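Local coordinates for protein ORF12 (Lactococcus phage p2, PDB 3D8L) that probably acts as a chaperone for the tape measure protein, which it might help to keep in solution while the phage tail is assembled, at residues F11-K17 against F43-L48. The protein carries 1 engineered substitution. Sequence-based numbering, arbitrary orientation.
Sequences FKMITGK and FVQYGL
The ring of Phe11 drives edge-on into helix 37-53, its rim meeting backbone at Gly47 (CD1 to Gly47 C 3.5 Å) and, in the ring plane, the N of Leu48. Over one face lies the methyl CG2 of Thr15, 3.8 Å above the plane and displaced toward the rim. The ring of Phe43 points an edge at Phe11, CE2 lying 4.1 Å from Phe11 CZ. Thr15 CB and Lys17 CG come obliquely against this second ring, the threonine carbon 3.4 Å from Phe43 CE2 and the lysine carbon 3.8 Å from Phe43 CZ. With CG anti to the backbone N (chi1 -178°), Phe11 projects as a knob among Phe43, Val44, Gly47 and Leu48, and Gly47, having no side chain, lets ring and threonine methyl reach the backbone. Thr15 OG1 donates a hydrogen bond to Phe11 O (2.8 Å) and accepts one from Lys17 N, an ST turn where helix 7-15 ends. Phe64 of helix 57-70 meets Phe43 edge-to-face, while Leu19 of helix 19-31 touches Phe11, placing the contact in the all-helical core. No hydrogen bond joins the two segments; apolar packing unites them, while the threonine hydroxyl is satisfied within its own segment.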
# COMPACT_ATOMS: atom_id res chain seq x y z
N PHE A 11 16.71 -11.66 9.92
CA PHE A 11 17.49 -10.58 10.52
C PHE A 11 18.36 -11.04 11.71
O PHE A 11 19.49 -10.54 11.90
CB PHE A 11 16.58 -9.46 11.00
CG PHE A 11 17.34 -8.29 11.59
CD1 PHE A 11 17.73 -7.23 10.78
CD2 PHE A 11 17.71 -8.30 12.91
CE1 PHE A 11 18.43 -6.19 11.28
CE2 PHE A 11 18.41 -7.25 13.45
CZ PHE A 11 18.78 -6.19 12.64
N LYS A 12 17.84 -11.96 12.51
CA LYS A 12 18.63 -12.47 13.61
C LYS A 12 19.72 -13.41 13.11
O LYS A 12 20.86 -13.35 13.57
CB LYS A 12 17.77 -13.22 14.61
CG LYS A 12 18.40 -13.25 15.95
CD LYS A 12 17.80 -14.34 16.79
CE LYS A 12 17.92 -13.99 18.29
NZ LYS A 12 19.21 -13.25 18.54
N MET A 13 19.37 -14.29 12.17
CA MET A 13 20.36 -15.23 11.66
C MET A 13 21.49 -14.46 11.01
O MET A 13 22.61 -14.96 10.94
CB MET A 13 19.74 -16.19 10.64
CG MET A 13 18.71 -17.16 11.18
SD MET A 13 17.74 -17.90 9.87
CE MET A 13 17.02 -19.23 10.84
N ILE A 14 21.22 -13.25 10.52
CA ILE A 14 22.19 -12.54 9.72
C ILE A 14 23.10 -11.67 10.59
O ILE A 14 24.33 -11.69 10.44
CB ILE A 14 21.50 -11.66 8.65
CG1 ILE A 14 20.70 -12.53 7.66
CG2 ILE A 14 22.54 -10.86 7.83
CD1 ILE A 14 19.81 -11.74 6.67
N THR A 15 22.49 -10.91 11.49
CA THR A 15 23.19 -9.89 12.22
C THR A 15 23.52 -10.32 13.62
O THR A 15 24.23 -9.62 14.33
CB THR A 15 22.32 -8.65 12.38
OG1 THR A 15 21.29 -8.94 13.33
CG2 THR A 15 21.71 -8.21 11.05
N GLY A 16 22.95 -11.43 14.05
CA GLY A 16 23.13 -11.91 15.41
C GLY A 16 22.31 -11.14 16.43
O GLY A 16 22.36 -11.46 17.63
N LYS A 17 21.55 -10.14 15.98
CA LYS A 17 20.74 -9.31 16.88
C LYS A 17 19.23 -9.34 16.60
O LYS A 17 18.81 -9.52 15.46
CB LYS A 17 21.27 -7.88 16.87
CG LYS A 17 22.57 -7.79 17.63
CD LYS A 17 22.81 -6.43 18.27
CE LYS A 17 23.70 -6.60 19.50
NZ LYS A 17 23.95 -5.28 20.17
N PHE A 43 23.28 -0.48 11.12
CA PHE A 43 23.20 -1.90 11.46
C PHE A 43 21.84 -2.39 11.04
O PHE A 43 21.75 -3.35 10.29
CB PHE A 43 23.41 -2.11 12.95
CG PHE A 43 23.57 -3.52 13.38
CD1 PHE A 43 24.82 -3.99 13.82
CD2 PHE A 43 22.47 -4.36 13.48
CE1 PHE A 43 25.00 -5.31 14.33
CE2 PHE A 43 22.62 -5.70 13.98
CZ PHE A 43 23.90 -6.17 14.41
N VAL A 44 20.78 -1.69 11.47
CA VAL A 44 19.42 -2.15 11.18
C VAL A 44 19.11 -1.99 9.70
O VAL A 44 18.66 -2.93 9.09
CB VAL A 44 18.38 -1.42 12.00
CG1 VAL A 44 17.02 -1.94 11.64
CG2 VAL A 44 18.66 -1.59 13.49
N GLN A 45 19.40 -0.82 9.14
CA GLN A 45 19.20 -0.56 7.72
C GLN A 45 19.71 -1.69 6.84
O GLN A 45 18.97 -2.23 5.99
CB GLN A 45 19.87 0.76 7.30
CG GLN A 45 19.60 1.07 5.83
CD GLN A 45 20.06 2.43 5.35
OE1 GLN A 45 19.60 2.89 4.31
NE2 GLN A 45 20.98 3.07 6.07
N TYR A 46 20.97 -2.06 7.02
CA TYR A 46 21.61 -3.02 6.09
C TYR A 46 21.15 -4.40 6.41
O TYR A 46 20.94 -5.20 5.49
CB TYR A 46 23.14 -2.98 6.13
CG TYR A 46 23.84 -3.77 5.05
CD1 TYR A 46 23.38 -3.79 3.75
CD2 TYR A 46 25.00 -4.47 5.33
CE1 TYR A 46 24.05 -4.51 2.76
CE2 TYR A 46 25.65 -5.22 4.35
CZ TYR A 46 25.17 -5.22 3.08
OH TYR A 46 25.82 -5.92 2.10
N GLY A 47 20.99 -4.67 7.71
CA GLY A 47 20.47 -5.95 8.21
C GLY A 47 19.07 -6.25 7.71
O GLY A 47 18.78 -7.36 7.27
N LEU A 48 18.21 -5.24 7.77
CA LEU A 48 16.83 -5.36 7.29
C LEU A 48 16.85 -5.51 5.77
O LEU A 48 16.09 -6.31 5.21
CB LEU A 48 16.02 -4.12 7.71
CG LEU A 48 14.59 -4.35 8.14
CD1 LEU A 48 13.85 -3.02 8.28
CD2 LEU A 48 13.90 -5.25 7.13